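L-threonine dehydrogenase (Flavobacterium frigidimaris, PDB 2YY7) probably catalyses the NAD-dependent oxidation of L-threonine at its 3-hydroxyl, as an epimerase-like member of the short-chain dehydrogenase-reductase superfamily. Local coordinates at residues 87-90 and 91-95; 101-104 and 105-108; 120-123 and 124-128. All coordinates share one frame; numbering follows the deposited sequence.

Contact 1: 87-90 and 91-95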
loop_
_atom_site.group_PDB
_atom_site.type_symbol
_atom_site.label_atom_id
_atom_site.label_comp_id
_atom_site.label_asym_id
_atom_site.label_seq_id
_atom_site.Cartn_x
_atom_site.Cartn_y
_atom_site.Cartn_z
ATOM N N PRO A 87 -10.098 10.980 6.390
ATOM C CA PRO A 87 -8.939 10.139 6.076
ATOM C C PRO A 87 -8.387 9.349 7.257
ATOM O O PRO A 87 -8.151 8.146 7.155
ATOM C CB PRO A 87 -7.915 11.145 5.541
ATOM C CG PRO A 87 -8.765 12.221 4.954
ATOM C CD PRO A 87 -9.834 12.379 6.009
ATOM N N ALA A 88 -8.164 10.040 8.372
ATOM C CA ALA A 88 -7.620 9.413 9.571
ATOM C C ALA A 88 -8.475 8.251 10.066
ATOM O O ALA A 88 -7.969 7.147 10.281
ATOM C CB ALA A 88 -7.463 10.459 10.687
ATOM N N PHE A 89 -9.768 8.493 10.249
ATOM C CA PHE A 89 -10.652 7.444 10.739
ATOM C C PHE A 89 -10.801 6.296 9.742
ATOM O O PHE A 89 -10.834 5.133 10.135
ATOM C CB PHE A 89 -12.030 8.017 11.085
ATOM C CG PHE A 89 -12.928 7.030 11.777
ATOM C CD1 PHE A 89 -13.638 6.085 11.051
ATOM C CD2 PHE A 89 -13.007 7.005 13.164
ATOM C CE1 PHE A 89 -14.413 5.120 11.697
ATOM C CE2 PHE A 89 -13.779 6.044 13.820
ATOM C CZ PHE A 89 -14.481 5.100 13.083
ATOM N N ALA A 90 -10.881 6.624 8.454
ATOM C CA ALA A 90 -11.018 5.606 7.419
ATOM C C ALA A 90 -9.812 4.669 7.429
ATOM O O ALA A 90 -9.961 3.443 7.392
ATOM C CB ALA A 90 -11.157 6.266 6.052
ATOM N N TRP A 91 -8.616 5.246 7.465
ATOM C CA TRP A 91 -7.398 4.446 7.487
ATOM C C TRP A 91 -7.403 3.545 8.723
ATOM O O TRP A 91 -7.139 2.345 8.633
ATOM C CB TRP A 91 -6.166 5.365 7.487
ATOM C CG TRP A 91 -4.836 4.650 7.623
ATOM C CD1 TRP A 91 -4.047 4.592 8.740
ATOM C CD2 TRP A 91 -4.150 3.898 6.611
ATOM N NE1 TRP A 91 -2.915 3.851 8.486
ATOM C CE2 TRP A 91 -2.952 3.414 7.187
ATOM C CE3 TRP A 91 -4.431 3.586 5.274
ATOM C CZ2 TRP A 91 -2.035 2.632 6.472
ATOM C CZ3 TRP A 91 -3.516 2.806 4.560
ATOM C CH2 TRP A 91 -2.336 2.340 5.162
ATOM N N ASP A 92 -7.736 4.131 9.868
ATOM C CA ASP A 92 -7.780 3.405 11.133
ATOM C C ASP A 92 -8.713 2.196 11.066
ATOM O O ASP A 92 -8.291 1.069 11.324
ATOM C CB ASP A 92 -8.211 4.362 12.252
ATOM C CG ASP A 92 -8.147 3.727 13.638
ATOM O OD1 ASP A 92 -7.486 2.681 13.797
ATOM O OD2 ASP A 92 -8.750 4.291 14.579
ATOM N N LEU A 93 -9.976 2.431 10.714
ATOM C CA LEU A 93 -10.966 1.356 10.615
ATOM C C LEU A 93 -10.651 0.310 9.544
ATOM O O LEU A 93 -10.612 -0.889 9.824
ATOM C CB LEU A 93 -12.356 1.935 10.325
ATOM C CG LEU A 93 -13.443 0.902 10.002
ATOM C CD1 LEU A 93 -13.731 0.067 11.242
ATOM C CD2 LEU A 93 -14.712 1.607 9.534
ATOM N N ASN A 94 -10.446 0.770 8.316
ATOM C CA ASN A 94 -10.178 -0.135 7.209
ATOM C C ASN A 94 -8.963 -1.038 7.420
ATOM O O ASN A 94 -9.007 -2.220 7.076
ATOM C CB ASN A 94 -10.026 0.664 5.909
ATOM C CG ASN A 94 -11.319 1.361 5.496
ATOM O OD1 ASN A 94 -12.274 1.447 6.272
ATOM N ND2 ASN A 94 -11.348 1.866 4.275
ATOM N N MET A 95 -7.888 -0.498 7.991
ATOM C CA MET A 95 -6.686 -1.296 8.216
ATOM C C MET A 95 -6.703 -2.145 9.480
ATOM O O MET A 95 -6.424 -3.347 9.432
ATOM C CB MET A 95 -5.434 -0.402 8.257
ATOM C CG MET A 95 -5.080 0.280 6.937
ATOM S SD MET A 95 -5.042 -0.856 5.526
ATOM C CE MET A 95 -3.679 -1.963 5.959
#

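Contact 2: 101-104 and 105-108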
loop_
_atom_site.group_PDB
_atom_site.type_symbol
_atom_site.label_atom_id
_atom_site.label_comp_id
_atom_site.label_asym_id
_atom_site.label_seq_id
_atom_site.Cartn_x
_atom_site.Cartn_y
_atom_site.Cartn_z
ATOM N N VAL A 101 -8.915 -9.369 12.250
ATOM C CA VAL A 101 -9.435 -10.601 11.659
ATOM C C VAL A 101 -8.305 -11.492 11.142
ATOM O O VAL A 101 -8.357 -12.711 11.290
ATOM C CB VAL A 101 -10.426 -10.298 10.505
ATOM C CG1 VAL A 101 -10.864 -11.597 9.827
ATOM C CG2 VAL A 101 -11.642 -9.566 11.053
ATOM N N LEU A 102 -7.280 -10.885 10.547
ATOM C CA LEU A 102 -6.152 -11.656 10.033
ATOM C C LEU A 102 -5.403 -12.308 11.190
ATOM O O LEU A 102 -4.970 -13.457 11.085
ATOM C CB LEU A 102 -5.198 -10.763 9.221
ATOM C CG LEU A 102 -5.643 -10.309 7.823
ATOM C CD1 LEU A 102 -4.580 -9.389 7.225
ATOM C CD2 LEU A 102 -5.854 -11.520 6.912
ATOM N N ASN A 103 -5.251 -11.571 12.290
ATOM C CA ASN A 103 -4.565 -12.094 13.472
ATOM C C ASN A 103 -5.370 -13.231 14.113
ATOM O O ASN A 103 -4.797 -14.135 14.719
ATOM C CB ASN A 103 -4.316 -10.969 14.491
ATOM C CG ASN A 103 -3.058 -10.161 14.182
ATOM O OD1 ASN A 103 -2.932 -9.002 14.588
ATOM N ND2 ASN A 103 -2.116 -10.777 13.477
ATOM N N LEU A 104 -6.693 -13.194 13.985
ATOM C CA LEU A 104 -7.511 -14.269 14.544
ATOM C C LEU A 104 -7.225 -15.538 13.745
ATOM O O LEU A 104 -7.157 -16.637 14.300
ATOM C CB LEU A 104 -9.012 -13.942 14.462
ATOM C CG LEU A 104 -9.773 -13.326 15.653
ATOM C CD1 LEU A 104 -9.106 -13.712 16.962
ATOM C CD2 LEU A 104 -9.839 -11.826 15.524
ATOM N N ALA A 105 -7.050 -15.381 12.435
ATOM C CA ALA A 105 -6.756 -16.516 11.568
ATOM C C ALA A 105 -5.340 -17.017 11.854
ATOM O O ALA A 105 -5.090 -18.223 11.880
ATOM C CB ALA A 105 -6.891 -16.112 10.101
ATOM N N LYS A 106 -4.419 -16.084 12.070
ATOM C CA LYS A 106 -3.029 -16.430 12.374
ATOM C C LYS A 106 -2.966 -17.257 13.664
ATOM O O LYS A 106 -2.176 -18.199 13.777
ATOM C CB LYS A 106 -2.203 -15.145 12.527
ATOM C CG LYS A 106 -0.736 -15.333 12.898
ATOM C CD LYS A 106 0.001 -13.996 12.832
ATOM C CE LYS A 106 1.442 -14.101 13.322
ATOM N NZ LYS A 106 1.514 -14.285 14.798
ATOM N N ALA A 107 -3.811 -16.905 14.630
ATOM C CA ALA A 107 -3.854 -17.598 15.914
ATOM C C ALA A 107 -4.664 -18.894 15.859
ATOM O O ALA A 107 -4.805 -19.583 16.869
ATOM C CB ALA A 107 -4.430 -16.669 16.986
ATOM N N LYS A 108 -5.200 -19.213 14.685
ATOM C CA LYS A 108 -5.997 -20.427 14.490
ATOM C C LYS A 108 -7.339 -20.390 15.222
ATOM O O LYS A 108 -7.909 -21.436 15.532
ATOM C CB LYS A 108 -5.218 -21.666 14.948
ATOM C CG LYS A 108 -3.841 -21.831 14.316
ATOM C CD LYS A 108 -3.938 -22.150 12.837
ATOM C CE LYS A 108 -2.574 -22.504 12.264
ATOM N NZ LYS A 108 -2.659 -22.870 10.820
#

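Contact 3: 120-123 and 124-128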
loop_
_atom_site.group_PDB
_atom_site.type_symbol
_atom_site.label_atom_id
_atom_site.label_comp_id
_atom_site.label_asym_id
_atom_site.label_seq_id
_atom_site.Cartn_x
_atom_site.Cartn_y
_atom_site.Cartn_z
ATOM N N ALA A 120 -11.158 0.508 -6.507
ATOM C CA ALA A 120 -10.534 1.742 -6.041
ATOM C C ALA A 120 -9.031 1.570 -5.819
ATOM O O ALA A 120 -8.324 2.552 -5.579
ATOM C CB ALA A 120 -11.198 2.213 -4.750
ATOM N N VAL A 121 -8.544 0.330 -5.887
ATOM C CA VAL A 121 -7.116 0.072 -5.712
ATOM C C VAL A 121 -6.325 0.562 -6.928
ATOM O O VAL A 121 -5.100 0.706 -6.875
ATOM C CB VAL A 121 -6.820 -1.438 -5.497
ATOM C CG1 VAL A 121 -7.500 -1.922 -4.227
ATOM C CG2 VAL A 121 -7.288 -2.253 -6.698
ATOM N N PHE A 122 -7.029 0.821 -8.025
ATOM C CA PHE A 122 -6.386 1.299 -9.241
ATOM C C PHE A 122 -6.267 2.822 -9.207
ATOM O O PHE A 122 -6.976 3.487 -8.454
ATOM C CB PHE A 122 -7.185 0.839 -10.463
ATOM C CG PHE A 122 -7.263 -0.659 -10.594
ATOM C CD1 PHE A 122 -6.101 -1.416 -10.743
ATOM C CD2 PHE A 122 -8.489 -1.317 -10.538
ATOM C CE1 PHE A 122 -6.160 -2.803 -10.833
ATOM C CE2 PHE A 122 -8.557 -2.710 -10.627
ATOM C CZ PHE A 122 -7.391 -3.453 -10.775
ATOM N N GLY A 123 -5.361 3.368 -10.014
ATOM C CA GLY A 123 -5.160 4.804 -10.034
ATOM C C GLY A 123 -5.099 5.405 -11.426
ATOM O O GLY A 123 -5.332 4.704 -12.419
ATOM N N PRO A 124 -4.759 6.702 -11.528
ATOM C CA PRO A 124 -4.648 7.482 -12.769
ATOM C C PRO A 124 -3.745 6.865 -13.832
ATOM O O PRO A 124 -3.954 7.062 -15.029
ATOM C CB PRO A 124 -4.095 8.828 -12.288
ATOM C CG PRO A 124 -4.549 8.913 -10.863
ATOM C CD PRO A 124 -4.334 7.512 -10.370
ATOM N N THR A 125 -2.736 6.128 -13.382
ATOM C CA THR A 125 -1.768 5.499 -14.268
ATOM C C THR A 125 -2.127 4.064 -14.654
ATOM O O THR A 125 -1.372 3.397 -15.363
ATOM C CB THR A 125 -0.368 5.518 -13.616
ATOM O OG1 THR A 125 -0.463 5.050 -12.263
ATOM C CG2 THR A 125 0.202 6.935 -13.610
ATOM N N THR A 126 -3.277 3.590 -14.187
ATOM C CA THR A 126 -3.726 2.236 -14.491
ATOM C C THR A 126 -4.474 2.228 -15.823
ATOM O O THR A 126 -5.331 3.078 -16.050
ATOM C CB THR A 126 -4.695 1.718 -13.414
ATOM O OG1 THR A 126 -4.034 1.671 -12.146
ATOM C CG2 THR A 126 -5.199 0.336 -13.773
ATOM N N PRO A 127 -4.154 1.274 -16.724
ATOM C CA PRO A 127 -4.838 1.197 -18.024
ATOM C C PRO A 127 -6.345 1.254 -17.763
ATOM O O PRO A 127 -6.846 0.572 -16.866
ATOM C CB PRO A 127 -4.388 -0.157 -18.564
ATOM C CG PRO A 127 -2.979 -0.246 -18.058
ATOM C CD PRO A 127 -3.117 0.230 -16.616
ATOM N N LYS A 128 -7.067 2.052 -18.541
ATOM C CA LYS A 128 -8.497 2.215 -18.310
ATOM C C LYS A 128 -9.453 1.179 -18.901
ATOM O O LYS A 128 -10.590 1.059 -18.434
ATOM C CB LYS A 128 -8.920 3.621 -18.750
ATOM C CG LYS A 128 -7.944 4.703 -18.286
ATOM C CD LYS A 128 -8.578 6.080 -18.225
ATOM C CE LYS A 128 -9.275 6.306 -16.894
ATOM N NZ LYS A 128 -8.317 6.473 -15.756
HETATM O O HOH W 1 -7.266 4.524 -14.209
#

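Contact 1: 87-90 and 91-95
P87, A88, F89 and A90 offer their carbonyls in turn to the amides of W91, D92, L93 and N94, the regular alpha-helical bonding of the first turns of helix 87-106. The bond from L93 N to F89 O, 2.9 Å long, is almost straight at 179°. The same pair also meets through side chains: F89 reaches alongside the helix, and CE1 of its ring stops 4.0 Å from L93 CB, at an oblique angle, with L93 CD2 close behind. F89 has CG anti to the backbone N (chi1 -172°), and the far side of the ring, at CE1, thereby reaches L93 although the side chain sets off away from it. N94 folds back over the carbonyl of A90, its CG 3.1 Å from A90 O; its amide is held elsewhere, OD1 by L78 N and ND2 by S146 OG, so both polar ends are satisfied in a buried place. One turn apart on another side, M95 CG lies over the centre of the W91 indole, 3.5 Å above its plane. L93 touches the bound NAD, so this turn helps line the cofactor pocket. P87, W91, N94 and M95 pack on helix 142-161, while W91 also meets W153 and F99 of the second subunit edge-to-face, consistent with the intersubunit helix bundle of this superfamily.

Contact 2: 101-104 and 105-108
V101, L102 and N103 pass their carbonyls to A105, K106 and A107, and these backbone bonds carry helix 87-106 to its end. The one from K106 N to L102 O is 2.9 Å long; the last, from A107 N to N103 O, has the same length but is more bent, at 147°. The helix then stops in a Schellman motif: K108 takes a positive phi of 68°, and its N turns back to A105 O at 3.0 Å.

Side-chain contact between the two turns is modest. N103 and K106 lie side by side and point the same way, the amide nitrogen ND2 resting 3.9 Å from the methylene CD of K106. The lysine chain stays extended through chi3 (175°) and turns only at chi4, its methylenes running past the asparagine. Its NZ hydrogen-bonds a polyether probably left from the crystallisation liquor and makes a cation-pi contact with Y161. The methyl of A107 sits against the carbonyl of N103, CB to O 3.4 Å.

Apolar packing covers the buried side. V101, L102 and A105 lie on I113 of strand 112-118, L104 covers F57 and I60 of helix 57-66, and L102 leans on Y157 of helix 142-161. K106 touches Y157 as well, so the helix end lies on strand 112-118, with helices 57-66 and 142-161 as its neighbours.

Contact 3: 120-123 and 124-128
T126 folds back on F122 and G123, and its side chain can be followed atom by atom. CB lies 3.2 Å from G123 O. At the hydroxyl branch, OG1 accepts the amide of G123 in a straight bond (3.0 Å from G123 N, 167°) and in turn gives its proton to I136 O, so one buried oxygen ties two pieces of chain. The methyl branch goes the other way: CG2 comes to 3.6 Å from F122 CD1, the two side chains crossing at about a right angle. A chi1 of -61° does both jobs, setting OG1 beside the backbone N and CG2 anti to it. A valine here would probably leave the G123 amide without its acceptor and the I136 carbonyl without its donor, loosening the tie between the two.

The backbone closes the same loop as a type I turn from G123 to T126, with T126 N hydrogen-bonded to G123 O at 2.9 Å, the donor above that carbonyl's plane. A water 2.6 Å from G123 O, and also near T126 O, accepts a bond from K128 NZ at 2.7 Å; K128 NZ goes on to D277 O. T125 meets Y134 of the second subunit.

This loop joins strand 112-118 to helix 142-161. V121 CG2 covers one face of the F122 ring and V121 itself packs on K147 and E151 of that helix; F122 and V121 both touch R169 of strand 164-174.

In the fold
Contacts 1 and 2 belong to one helix, 87-106, at its start and its end, with centres about 20 Å apart; contact 3 lies in the loop that follows strand 112-118. None touches another. Contact 1 is partly buried between the cofactor pocket and the second subunit; its backbone bonds are helical, while its indole and amide side chains turn to neighbouring elements. Contact 2 has one side packed on the sheet and the other carrying lysines at the surface, and it includes the helix's C-terminal Schellman motif. Contact 3 is the most buried, and one turn bond and a threonine hydroxyl stand there in place of the helix's repeating bonds. Helix 142-161 borders all three.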